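Local coordinates for protein serine protease pet (PDB 4OM9) that acts as a secreted autotransporter enterotoxin and serine protease of enteroaggregative Escherichia coli, with alpha-fodrin as its probable target in host cells, at residues Q259-D264 with L295-G300; L875-I880 with I892-A897; A520-I525 with N566-L571. All coordinates share one frame; numbering follows the deposited sequence.

Overall arrangement
The three contacts are strung along the elongated passenger domain and follow one another in series in the chain. Contact 1 joins the first two strands, 258-262 and 294-298, of a parallel sheet of the beta-helix, just after helix 247-255. Contact 3 closes the base of a helix-bearing excursion nearer the middle and touches the N-terminal helix 10-17; its centre is about 48 Å from that of contact 1. Contact 2 lies in the irregular C-terminal region, its centre about 69 Å from that of contact 3 and about 102 Å from that of contact 1, on the opposite side of the chain's centre from the latter. Even the nearest atoms of contacts 1 and 3 are about 38 Å apart.

Contact 1 (Q259-D264 with L295-G300); sequences QNVNID and LVFSGG
Val-261 pairs with Phe-297 in the middle of a parallel ladder that also matches Gln-259 with Leu-295, Asn-260 with Val-296 and Asn-262 with Ser-298. Backbone bonds make the frame. Val-296 N reaches Gln-259 O at 2.9 Å, and Val-261 N gives an almost straight bond to Val-296 O at 2.8 Å (177° at the hydrogen). Ser-298 N then binds Val-261 O at 3.0 Å. Where the strands end, Ser-298 O takes two donors, Ile-263 N at 3.0 Å and, weakly, Asp-264 N.

The apolar contacts gather on the Phe-297 side. Val-261 and the ring lie alongside each other, pointing the same way, with Val-261 CB 3.6 Å from Phe-297 CD1. Ile-263 sends its extended CG1-CD1 arm slantwise to the same ring atom, its CD1 being 3.5 Å from Phe-297 CD1. Phe-316 and Phe-318 of the next rung continue this aromatic layer.

Asn-260, Asn-262 and Ser-298 share the other face with Val-296, whose CB and CG1 lie beside Asn-260 ND2. Ser-298 OG sits between its own N and carbonyl carbon (chi1 55°), which turns it to within 2.8 Å of Asn-262 OD1.

Regular backbone bonding thus spaces two successive beta-helix rungs, with a mainly apolar side around the buried Phe-297 ring, Gln-259 at its edge, and a mostly polar side carrying the exposed Asn-260 and Asn-262.

Contact 2 (L875-I880 with I892-A897); sequences LLVDFI and IDLVKA
Leu-875 meets both Leu-894 and Val-895, and its side chain forks to do so. The CB leaves the backbone toward the 892-897 segment, yet it makes no close approach itself. From there chi1 of -162° carries CG away from the backbone N and beside the carbonyl carbon. CG stands about 5.0 Å from both Leu-894 CD1 and Val-895 CG1, so the branch point faces two neighbours and the methyls do the touching. CD2 goes one way and comes within 3.7 Å of Leu-894 CD1. CD1 goes the other way and lies 3.7 Å from Val-895 CG1. Both neighbours approach at a slant, methyl against methyl.

The Leu-894 chain is held out straight beyond CG (chi2 -172°), which brings its CD1 to the meeting point. That methyl has a further, looser neighbour in Val-877, whose CG1 is 4.3 Å from Leu-894 CD1. Leu-894 CD1 therefore bridges two residues of the 875-880 segment, just as Leu-875 bridges two of the 892-897 segment.

The backbones stay well apart: the nearest CA pair, Leu-875 with Leu-894, is separated by 8.9 Å, far more than neighbouring strands in a sheet. Such spacing is consistent with two walls of a C-terminal coil facing each other across an apolar interior. Neither segment forms a regular strand in the model, although Asp-878 has backbone bonds to Met-852 and Thr-854, and Ala-897 to Ser-931.

Chemically, this is a small, buried hydrocarbon contact of a few methyl pairs, without polar bonds between the segments, and its hold rests on excluding water rather than on directional bonding.

Contact 3 (A520-I525 with N566-L571); sequences ATDHAI and NQVSDL
At the base of a helix-bearing excursion from the beta-helix, the outgoing residues Ala-520 to Ile-525 meet the returning residues Asn-566 to Ser-569, running nearly antiparallel. One direct bond joins them: His-523 N to Val-568 O, 2.7 Å long and bent to 151° at the hydrogen. The same carbonyl oxygen lies at the edge of the His-523 imidazole, in its plane.

Beside this bond, Ile-525 places CG2 3.8 Å from Val-568 CG2 of the other segment, while its CB packs 3.2 Å from Asn-566 OD1, an oxygen that accepts from Phe-526 N. Across the bond, Val-568 CG1 sits 3.4 Å from Asp-522 OD1, which also hydrogen-bonds Ser-625 OG.

Two waters complete the seam. One gives protons to Ala-520 O and Asp-522 OD1 and accepts from Ser-569 OG at 3.0 Å; the second links Ala-524 O with Gln-567 O at 2.7 Å each.

His-523 is fixed at both ring nitrogens, NE2 by Asp-575 and ND1 by Asp-15, which may favour a protonated ring. Through Asp-15 and Leu-14 the seam abuts helix 10-17, while Ala-520 and Ser-569 pack on Ile-621 of strand 618-622.

Contact 1 (Q259-D264 with L295-G300)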
ATOM      1  N   GLN A 259      39.851  22.310 -11.147  1.00 46.00           N
ATOM      2  CA  GLN A 259      40.266  23.701 -11.298  1.00 45.87           C
ATOM      3  C   GLN A 259      39.355  24.599 -10.475  1.00 46.55           C
ATOM      4  O   GLN A 259      38.177  24.794 -10.801  1.00 43.73           O
ATOM      5  CB  GLN A 259      40.265  24.151 -12.763  1.00 50.47           C
ATOM      6  CG  GLN A 259      40.725  25.595 -12.905  1.00 49.49           C
ATOM      7  CD  GLN A 259      40.798  26.097 -14.327  1.00 51.67           C
ATOM      8  OE1 GLN A 259      40.746  25.335 -15.293  1.00 48.57           O
ATOM      9  NE2 GLN A 259      40.925  27.403 -14.458  1.00 56.61           N
ATOM     10  N   ASN A 260      39.897  25.134  -9.391  1.00 44.34           N
ATOM     11  CA  ASN A 260      39.132  26.028  -8.544  1.00 42.87           C
ATOM     12  C   ASN A 260      38.876  27.386  -9.209  1.00 51.00           C
ATOM     13  O   ASN A 260      39.781  28.020  -9.739  1.00 52.42           O
ATOM     14  CB  ASN A 260      39.851  26.208  -7.199  1.00 46.04           C
ATOM     15  CG  ASN A 260      39.853  24.926  -6.358  1.00 49.10           C
ATOM     16  OD1 ASN A 260      40.907  24.365  -6.050  1.00 52.14           O
ATOM     17  ND2 ASN A 260      38.664  24.458  -5.998  1.00 44.09           N
ATOM     18  N   VAL A 261      37.629  27.829  -9.196  1.00 55.40           N
ATOM     19  CA  VAL A 261      37.334  29.176  -9.657  1.00 54.87           C
ATOM     20  C   VAL A 261      36.697  29.958  -8.534  1.00 57.13           C
ATOM     21  O   VAL A 261      35.554  29.712  -8.153  1.00 56.19           O
ATOM     22  CB  VAL A 261      36.415  29.187 -10.869  1.00 53.19           C
ATOM     23  CG1 VAL A 261      36.323  30.597 -11.411  1.00 53.30           C
ATOM     24  CG2 VAL A 261      36.934  28.227 -11.936  1.00 50.68           C
ATOM     25  N   ASN A 262      37.472  30.880  -7.983  1.00 66.66           N
ATOM     26  CA  ASN A 262      37.000  31.745  -6.921  1.00 69.94           C
ATOM     27  C   ASN A 262      36.339  32.980  -7.491  1.00 66.22           C
ATOM     28  O   ASN A 262      37.010  33.931  -7.901  1.00 70.68           O
ATOM     29  CB  ASN A 262      38.150  32.130  -6.000  1.00 76.76           C
ATOM     30  CG  ASN A 262      38.690  30.945  -5.242  1.00 78.53           C
ATOM     31  OD1 ASN A 262      37.982  30.339  -4.436  1.00 81.96           O
ATOM     32  ND2 ASN A 262      39.947  30.599  -5.497  1.00 77.92           N
ATOM     33  N   ILE A 263      35.012  32.948  -7.519  1.00 62.99           N
ATOM     34  CA  ILE A 263      34.236  34.028  -8.092  1.00 62.55           C
ATOM     35  C   ILE A 263      33.933  35.066  -7.022  1.00 61.04           C
ATOM     36  O   ILE A 263      33.979  36.268  -7.291  1.00 62.36           O
ATOM     37  CB  ILE A 263      32.942  33.506  -8.721  1.00 58.03           C
ATOM     38  CG1 ILE A 263      33.255  32.416  -9.742  1.00 58.44           C
ATOM     39  CG2 ILE A 263      32.161  34.641  -9.385  1.00 58.48           C
ATOM     40  CD1 ILE A 263      32.051  32.014 -10.559  1.00 50.89           C
ATOM     41  N   ASP A 264      33.626  34.594  -5.817  1.00 63.42           N
ATOM     42  CA  ASP A 264      33.501  35.457  -4.643  1.00 73.32           C
ATOM     43  C   ASP A 264      32.559  36.639  -4.871  1.00 70.67           C
ATOM     44  O   ASP A 264      32.932  37.785  -4.639  1.00 74.43           O
ATOM     45  CB  ASP A 264      34.879  35.984  -4.221  1.00 75.50           C
ATOM     46  CG  ASP A 264      35.870  34.872  -3.929  1.00 79.44           C
ATOM     47  OD1 ASP A 264      35.871  33.863  -4.663  1.00 83.40           O
ATOM     48  OD2 ASP A 264      36.649  34.999  -2.960  1.00 82.97           O
ATOM     49  N   LEU A 295      35.211  22.728 -13.594  1.00 32.36           N
ATOM     50  CA  LEU A 295      35.302  24.073 -13.076  1.00 33.16           C
ATOM     51  C   LEU A 295      34.555  24.083 -11.761  1.00 34.17           C
ATOM     52  O   LEU A 295      33.327  24.010 -11.728  1.00 35.05           O
ATOM     53  CB  LEU A 295      34.728  25.098 -14.055  1.00 33.57           C
ATOM     54  CG  LEU A 295      35.372  25.069 -15.436  1.00 36.23           C
ATOM     55  CD1 LEU A 295      34.860  26.230 -16.331  1.00 35.00           C
ATOM     56  CD2 LEU A 295      36.890  25.112 -15.315  1.00 38.58           C
ATOM     57  N   VAL A 296      35.310  24.166 -10.674  1.00 39.70           N
ATOM     58  CA  VAL A 296      34.751  24.095  -9.334  1.00 40.38           C
ATOM     59  C   VAL A 296      34.613  25.508  -8.796  1.00 43.76           C
ATOM     60  O   VAL A 296      35.593  26.103  -8.333  1.00 46.62           O
ATOM     61  CB  VAL A 296      35.630  23.247  -8.411  1.00 38.82           C
ATOM     62  CG1 VAL A 296      34.985  23.083  -7.048  1.00 39.94           C
ATOM     63  CG2 VAL A 296      35.880  21.887  -9.042  1.00 41.38           C
ATOM     64  N   PHE A 297      33.389  26.031  -8.878  1.00 37.38           N
ATOM     65  CA  PHE A 297      33.082  27.416  -8.540  1.00 40.49           C
ATOM     66  C   PHE A 297      32.843  27.603  -7.057  1.00 43.77           C
ATOM     67  O   PHE A 297      32.226  26.769  -6.424  1.00 41.61           O
ATOM     68  CB  PHE A 297      31.850  27.887  -9.316  1.00 40.94           C
ATOM     69  CG  PHE A 297      32.011  27.818 -10.808  1.00 40.01           C
ATOM     70  CD1 PHE A 297      32.867  28.693 -11.466  1.00 38.10           C
ATOM     71  CD2 PHE A 297      31.306  26.889 -11.551  1.00 36.54           C
ATOM     72  CE1 PHE A 297      33.015  28.644 -12.834  1.00 40.53           C
ATOM     73  CE2 PHE A 297      31.451  26.830 -12.926  1.00 35.61           C
ATOM     74  CZ  PHE A 297      32.315  27.707 -13.569  1.00 38.44           C
ATOM     75  N   SER A 298      33.319  28.711  -6.505  1.00 46.70           N
ATOM     76  CA  SER A 298      33.106  28.980  -5.089  1.00 50.28           C
ATOM     77  C   SER A 298      32.895  30.465  -4.837  1.00 52.44           C
ATOM     78  O   SER A 298      33.315  31.300  -5.629  1.00 53.16           O
ATOM     79  CB  SER A 298      34.281  28.460  -4.262  1.00 53.74           C
ATOM     80  OG  SER A 298      35.499  28.992  -4.739  1.00 59.80           O
ATOM     81  N   GLY A 299      32.216  30.780  -3.739  1.00 49.79           N
ATOM     82  CA  GLY A 299      32.007  32.152  -3.321  1.00 52.12           C
ATOM     83  C   GLY A 299      30.726  32.794  -3.820  1.00 52.69           C
ATOM     84  O   GLY A 299      30.367  33.884  -3.381  1.00 54.92           O
ATOM     85  N   GLY A 300      30.030  32.117  -4.731  1.00 45.95           N
ATOM     86  CA  GLY A 300      28.847  32.685  -5.359  1.00 42.48           C
ATOM     87  C   GLY A 300      29.258  33.637  -6.472  1.00 47.00           C
ATOM     88  O   GLY A 300      30.445  33.793  -6.759  1.00 49.72           O
TER

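Contact 2 (L875-I880 with I892-A897)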
ATOM      1  N   LEU A 875     -45.723 -11.440  31.009  1.00135.35           N
ATOM      2  CA  LEU A 875     -46.669 -11.469  29.897  1.00133.90           C
ATOM      3  C   LEU A 875     -47.834 -10.517  30.149  1.00129.04           C
ATOM      4  O   LEU A 875     -48.890 -10.925  30.628  1.00128.95           O
ATOM      5  CB  LEU A 875     -47.186 -12.892  29.664  1.00136.76           C
ATOM      6  CG  LEU A 875     -47.835 -13.208  28.311  1.00137.37           C
ATOM      7  CD1 LEU A 875     -47.395 -14.578  27.812  1.00138.40           C
ATOM      8  CD2 LEU A 875     -49.352 -13.142  28.398  1.00134.92           C
ATOM      9  N   LEU A 876     -47.814  -9.306  29.535  1.00132.13           N
ATOM     10  CA  LEU A 876     -48.867  -8.184  29.568  1.00132.89           C
ATOM     11  C   LEU A 876     -49.942  -7.841  28.392  1.00136.53           C
ATOM     12  O   LEU A 876     -50.303  -8.758  27.698  1.00134.73           O
ATOM     13  CB  LEU A 876     -48.150  -6.894  29.922  1.00128.58           C
ATOM     14  CG  LEU A 876     -47.443  -6.874  31.261  1.00133.42           C
ATOM     15  CD1 LEU A 876     -48.340  -7.508  32.292  1.00143.08           C
ATOM     16  CD2 LEU A 876     -46.108  -7.586  31.223  1.00140.60           C
ATOM     17  N   VAL A 877     -50.444  -6.572  28.193  1.00116.78           N
ATOM     18  CA  VAL A 877     -51.583  -6.189  27.224  1.00113.56           C
ATOM     19  C   VAL A 877     -52.149  -4.716  26.953  1.00108.78           C
ATOM     20  O   VAL A 877     -52.048  -3.918  27.849  1.00112.79           O
ATOM     21  CB  VAL A 877     -52.905  -6.777  27.736  1.00121.45           C
ATOM     22  CG1 VAL A 877     -52.962  -8.291  27.659  1.00120.54           C
ATOM     23  CG2 VAL A 877     -53.223  -6.227  29.118  1.00121.80           C
ATOM     24  N   ASP A 878     -52.836  -4.396  25.813  1.00 89.74           N
ATOM     25  CA  ASP A 878     -53.753  -3.170  25.670  1.00 92.29           C
ATOM     26  C   ASP A 878     -54.605  -2.681  24.380  1.00 94.45           C
ATOM     27  O   ASP A 878     -54.434  -3.185  23.292  1.00 91.38           O
ATOM     28  CB  ASP A 878     -53.199  -1.956  26.388  1.00 96.17           C
ATOM     29  CG  ASP A 878     -54.069  -1.537  27.578  1.00 92.95           C
ATOM     30  OD1 ASP A 878     -53.978  -2.159  28.653  1.00 92.90           O
ATOM     31  OD2 ASP A 878     -54.845  -0.577  27.444  1.00 94.07           O
ATOM     32  N   PHE A 879     -55.495  -1.672  24.543  1.00111.70           N
ATOM     33  CA  PHE A 879     -56.897  -1.588  24.009  1.00112.01           C
ATOM     34  C   PHE A 879     -57.521  -0.423  23.160  1.00111.48           C
ATOM     35  O   PHE A 879     -56.810   0.410  22.646  1.00103.08           O
ATOM     36  CB  PHE A 879     -57.857  -1.738  25.192  1.00115.64           C
ATOM     37  CG  PHE A 879     -57.674  -2.992  25.988  1.00118.13           C
ATOM     38  CD1 PHE A 879     -57.473  -4.202  25.365  1.00117.27           C
ATOM     39  CD2 PHE A 879     -57.718  -2.953  27.362  1.00120.95           C
ATOM     40  CE1 PHE A 879     -57.307  -5.343  26.103  1.00118.62           C
ATOM     41  CE2 PHE A 879     -57.562  -4.090  28.102  1.00120.45           C
ATOM     42  CZ  PHE A 879     -57.358  -5.285  27.473  1.00119.95           C
ATOM     43  N   ILE A 880     -58.875  -0.402  23.044  1.00133.70           N
ATOM     44  CA  ILE A 880     -59.645   0.666  22.413  1.00133.14           C
ATOM     45  C   ILE A 880     -61.145   0.511  22.681  1.00134.29           C
ATOM     46  O   ILE A 880     -61.962   1.035  21.928  1.00136.55           O
ATOM     47  CB  ILE A 880     -59.416   0.731  20.878  1.00127.45           C
ATOM     48  CG1 ILE A 880     -58.880  -0.599  20.343  1.00127.86           C
ATOM     49  CG2 ILE A 880     -58.478   1.875  20.520  1.00118.45           C
ATOM     50  CD1 ILE A 880     -58.489  -0.557  18.883  1.00120.87           C
ATOM     51  N   ILE A 892     -59.790 -15.202  24.715  1.00 95.64           N
ATOM     52  CA  ILE A 892     -58.827 -15.012  23.629  1.00 99.81           C
ATOM     53  C   ILE A 892     -57.402 -15.331  24.091  1.00 95.66           C
ATOM     54  O   ILE A 892     -56.845 -14.648  24.949  1.00 95.50           O
ATOM     55  CB  ILE A 892     -58.883 -13.581  23.075  1.00 99.34           C
ATOM     56  CG1 ILE A 892     -59.472 -12.633  24.118  1.00100.75           C
ATOM     57  CG2 ILE A 892     -59.731 -13.532  21.810  1.00 96.97           C
ATOM     58  CD1 ILE A 892     -59.382 -11.170  23.731  1.00104.04           C
ATOM     59  N   ASP A 893     -56.831 -16.385  23.518  1.00104.50           N
ATOM     60  CA  ASP A 893     -55.551 -16.918  23.968  1.00109.72           C
ATOM     61  C   ASP A 893     -54.385 -16.000  23.633  1.00114.15           C
ATOM     62  O   ASP A 893     -54.503 -15.107  22.793  1.00113.85           O
ATOM     63  CB  ASP A 893     -55.322 -18.297  23.356  1.00111.29           C
ATOM     64  CG  ASP A 893     -56.382 -19.290  23.766  1.00111.27           C
ATOM     65  OD1 ASP A 893     -56.932 -19.132  24.876  1.00108.89           O
ATOM     66  OD2 ASP A 893     -56.666 -20.226  22.987  1.00109.02           O
ATOM     67  N   LEU A 894     -53.248 -16.227  24.283  1.00115.93           N
ATOM     68  CA  LEU A 894     -52.093 -15.369  24.070  1.00113.49           C
ATOM     69  C   LEU A 894     -50.814 -16.149  23.749  1.00110.48           C
ATOM     70  O   LEU A 894     -49.861 -15.575  23.225  1.00112.19           O
ATOM     71  CB  LEU A 894     -51.876 -14.468  25.291  1.00115.28           C
ATOM     72  CG  LEU A 894     -52.964 -13.419  25.568  1.00108.85           C
ATOM     73  CD1 LEU A 894     -52.528 -12.471  26.675  1.00106.98           C
ATOM     74  CD2 LEU A 894     -53.322 -12.632  24.315  1.00107.72           C
ATOM     75  N   VAL A 895     -50.782 -17.444  24.063  1.00107.35           N
ATOM     76  CA  VAL A 895     -49.687 -18.304  23.600  1.00110.41           C
ATOM     77  C   VAL A 895     -50.202 -19.684  23.188  1.00105.79           C
ATOM     78  O   VAL A 895     -51.411 -19.931  23.202  1.00100.81           O
ATOM     79  CB  VAL A 895     -48.575 -18.501  24.667  1.00110.06           C
ATOM     80  CG1 VAL A 895     -48.100 -17.167  25.251  1.00106.58           C
ATOM     81  CG2 VAL A 895     -49.047 -19.424  25.749  1.00108.30           C
ATOM     82  N   LYS A 896     -49.277 -20.572  22.820  1.00104.60           N
ATOM     83  CA  LYS A 896     -49.614 -21.930  22.392  1.00110.18           C
ATOM     84  C   LYS A 896     -48.451 -22.912  22.562  1.00110.11           C
ATOM     85  O   LYS A 896     -47.989 -23.504  21.586  1.00106.25           O
ATOM     86  CB  LYS A 896     -50.068 -21.935  20.926  1.00107.38           C
ATOM     87  CG  LYS A 896     -51.579 -21.858  20.715  1.00104.84           C
ATOM     88  CD  LYS A 896     -51.949 -22.318  19.313  1.00103.53           C
ATOM     89  CE  LYS A 896     -53.447 -22.250  19.065  1.00101.62           C
ATOM     90  NZ  LYS A 896     -53.938 -20.850  18.937  1.00100.41           N
ATOM     91  N   ALA A 897     -47.991 -23.090  23.798  1.00132.63           N
ATOM     92  CA  ALA A 897     -46.915 -24.035  24.096  1.00132.68           C
ATOM     93  C   ALA A 897     -47.459 -25.314  24.731  1.00133.83           C
ATOM     94  O   ALA A 897     -47.806 -25.323  25.912  1.00131.53           O
ATOM     95  CB  ALA A 897     -45.884 -23.393  25.005  1.00127.44           C
TER

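Contact 3 (A520-I525 with N566-L571)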
ATOM      1  N   ALA A 520       1.772  -5.684  -5.834  1.00 31.47           N
ATOM      2  CA  ALA A 520       2.422  -6.985  -5.755  1.00 32.32           C
ATOM      3  C   ALA A 520       3.924  -6.738  -5.728  1.00 31.74           C
ATOM      4  O   ALA A 520       4.466  -6.027  -6.591  1.00 30.92           O
ATOM      5  CB  ALA A 520       2.035  -7.871  -6.929  1.00 33.01           C
ATOM      6  N   THR A 521       4.591  -7.279  -4.719  1.00 32.22           N
ATOM      7  CA  THR A 521       6.018  -6.998  -4.542  1.00 31.73           C
ATOM      8  C   THR A 521       6.801  -7.440  -5.772  1.00 31.68           C
ATOM      9  O   THR A 521       6.602  -8.516  -6.284  1.00 32.58           O
ATOM     10  CB  THR A 521       6.521  -7.658  -3.260  1.00 32.49           C
ATOM     11  OG1 THR A 521       5.932  -6.965  -2.150  1.00 33.07           O
ATOM     12  CG2 THR A 521       8.060  -7.599  -3.152  1.00 32.20           C
ATOM     13  N   ASP A 522       7.641  -6.568  -6.295  1.00 30.73           N
ATOM     14  CA  ASP A 522       8.463  -6.939  -7.452  1.00 33.57           C
ATOM     15  C   ASP A 522       9.603  -7.885  -7.069  1.00 32.92           C
ATOM     16  O   ASP A 522      10.218  -7.738  -6.013  1.00 31.33           O
ATOM     17  CB  ASP A 522       9.056  -5.697  -8.136  1.00 37.32           C
ATOM     18  CG  ASP A 522       8.001  -4.686  -8.536  1.00 32.52           C
ATOM     19  OD1 ASP A 522       7.193  -5.012  -9.425  1.00 35.70           O
ATOM     20  OD2 ASP A 522       7.987  -3.566  -7.985  1.00 33.91           O
ATOM     21  N   HIS A 523       9.866  -8.857  -7.932  1.00 32.05           N
ATOM     22  CA  HIS A 523      11.004  -9.727  -7.768  1.00 32.70           C
ATOM     23  C   HIS A 523      11.853  -9.663  -9.018  1.00 32.42           C
ATOM     24  O   HIS A 523      11.417  -9.187 -10.078  1.00 31.98           O
ATOM     25  CB  HIS A 523      10.576 -11.182  -7.481  1.00 37.42           C
ATOM     26  CG  HIS A 523       9.795 -11.340  -6.221  1.00 35.41           C
ATOM     27  ND1 HIS A 523      10.363 -11.759  -5.032  1.00 35.49           N
ATOM     28  CD2 HIS A 523       8.490 -11.089  -5.935  1.00 35.25           C
ATOM     29  CE1 HIS A 523       9.449 -11.789  -4.087  1.00 36.24           C
ATOM     30  NE2 HIS A 523       8.300 -11.379  -4.606  1.00 41.87           N
ATOM     31  N   ALA A 524      13.087 -10.134  -8.874  1.00 32.74           N
ATOM     32  CA  ALA A 524      13.996 -10.272  -9.988  1.00 32.72           C
ATOM     33  C   ALA A 524      13.491 -11.386 -10.887  1.00 33.85           C
ATOM     34  O   ALA A 524      12.779 -12.296 -10.440  1.00 34.88           O
ATOM     35  CB  ALA A 524      15.413 -10.585  -9.491  1.00 32.94           C
ATOM     36  N   ILE A 525      13.863 -11.318 -12.156  1.00 33.78           N
ATOM     37  CA  ILE A 525      13.636 -12.430 -13.058  1.00 36.66           C
ATOM     38  C   ILE A 525      14.982 -12.855 -13.621  1.00 38.19           C
ATOM     39  O   ILE A 525      15.998 -12.235 -13.334  1.00 40.42           O
ATOM     40  CB  ILE A 525      12.675 -12.058 -14.188  1.00 40.28           C
ATOM     41  CG1 ILE A 525      13.330 -11.044 -15.134  1.00 39.88           C
ATOM     42  CG2 ILE A 525      11.350 -11.514 -13.614  1.00 36.00           C
ATOM     43  CD1 ILE A 525      12.371 -10.515 -16.183  1.00 42.81           C
ATOM     44  N   ASN A 566       9.868 -16.919 -13.972  1.00 38.76           N
ATOM     45  CA  ASN A 566      10.453 -15.788 -14.712  1.00 38.67           C
ATOM     46  C   ASN A 566       9.497 -14.579 -14.906  1.00 36.86           C
ATOM     47  O   ASN A 566       9.623 -13.848 -15.878  1.00 34.44           O
ATOM     48  CB  ASN A 566      10.955 -16.274 -16.085  1.00 36.92           C
ATOM     49  CG  ASN A 566      12.021 -15.356 -16.695  1.00 38.18           C
ATOM     50  OD1 ASN A 566      12.808 -14.733 -15.987  1.00 41.02           O
ATOM     51  ND2 ASN A 566      12.046 -15.287 -18.019  1.00 35.61           N
ATOM     52  N   GLN A 567       8.548 -14.374 -13.991  1.00 39.25           N
ATOM     53  CA  GLN A 567       7.700 -13.169 -14.018  1.00 39.97           C
ATOM     54  C   GLN A 567       8.017 -12.279 -12.831  1.00 39.68           C
ATOM     55  O   GLN A 567       8.346 -12.779 -11.754  1.00 36.21           O
ATOM     56  CB  GLN A 567       6.213 -13.512 -13.988  1.00 40.75           C
ATOM     57  CG  GLN A 567       5.810 -14.684 -14.840  1.00 46.00           C
ATOM     58  CD  GLN A 567       6.009 -14.415 -16.302  1.00 46.75           C
ATOM     59  OE1 GLN A 567       5.217 -13.704 -16.923  1.00 54.72           O
ATOM     60  NE2 GLN A 567       7.071 -14.979 -16.873  1.00 49.86           N
ATOM     61  N   VAL A 568       7.897 -10.967 -13.028  1.00 29.37           N
ATOM     62  CA  VAL A 568       8.321  -9.992 -12.034  1.00 28.37           C
ATOM     63  C   VAL A 568       7.513 -10.107 -10.757  1.00 29.35           C
ATOM     64  O   VAL A 568       8.051  -9.998  -9.651  1.00 29.51           O
ATOM     65  CB  VAL A 568       8.218  -8.556 -12.579  1.00 29.44           C
ATOM     66  CG1 VAL A 568       8.251  -7.552 -11.427  1.00 31.60           C
ATOM     67  CG2 VAL A 568       9.352  -8.277 -13.562  1.00 27.11           C
ATOM     68  N   SER A 569       6.213 -10.341 -10.915  1.00 33.22           N
ATOM     69  CA  SER A 569       5.354 -10.686  -9.786  1.00 33.27           C
ATOM     70  C   SER A 569       4.283 -11.615 -10.296  1.00 35.96           C
ATOM     71  O   SER A 569       4.206 -11.862 -11.496  1.00 34.43           O
ATOM     72  CB  SER A 569       4.737  -9.437  -9.142  1.00 33.96           C
ATOM     73  OG  SER A 569       3.976  -8.690 -10.086  1.00 32.06           O
ATOM     74  N   ASP A 570       3.449 -12.120  -9.393  1.00 37.98           N
ATOM     75  CA  ASP A 570       2.392 -13.060  -9.764  1.00 37.17           C
ATOM     76  C   ASP A 570       1.129 -12.733  -8.985  1.00 36.11           C
ATOM     77  O   ASP A 570       1.204 -12.380  -7.813  1.00 37.44           O
ATOM     78  CB  ASP A 570       2.850 -14.497  -9.487  1.00 41.79           C
ATOM     79  CG  ASP A 570       2.005 -15.537 -10.201  1.00 45.01           C
ATOM     80  OD1 ASP A 570       0.854 -15.785  -9.763  1.00 41.10           O
ATOM     81  OD2 ASP A 570       2.507 -16.121 -11.187  1.00 48.34           O
ATOM     82  N   LEU A 571      -0.028 -12.843  -9.628  1.00 37.38           N
ATOM     83  CA  LEU A 571      -1.304 -12.592  -8.960  1.00 37.92           C
ATOM     84  C   LEU A 571      -1.583 -13.547  -7.781  1.00 42.68           C
ATOM     85  O   LEU A 571      -2.362 -13.231  -6.880  1.00 42.01           O
ATOM     86  CB  LEU A 571      -2.451 -12.700  -9.968  1.00 40.26           C
ATOM     87  CG  LEU A 571      -2.636 -11.546 -10.954  1.00 39.00           C
ATOM     88  CD1 LEU A 571      -3.638 -11.978 -12.006  1.00 39.06           C
ATOM     89  CD2 LEU A 571      -3.124 -10.307 -10.224  1.00 35.07           C
TER
HETATM   90  O   HOH W   1       4.609  -5.945  -9.143  1.00 30.72           O
HETATM   91  O   HOH W   2      10.590 -13.876 -10.722  1.00 32.92           O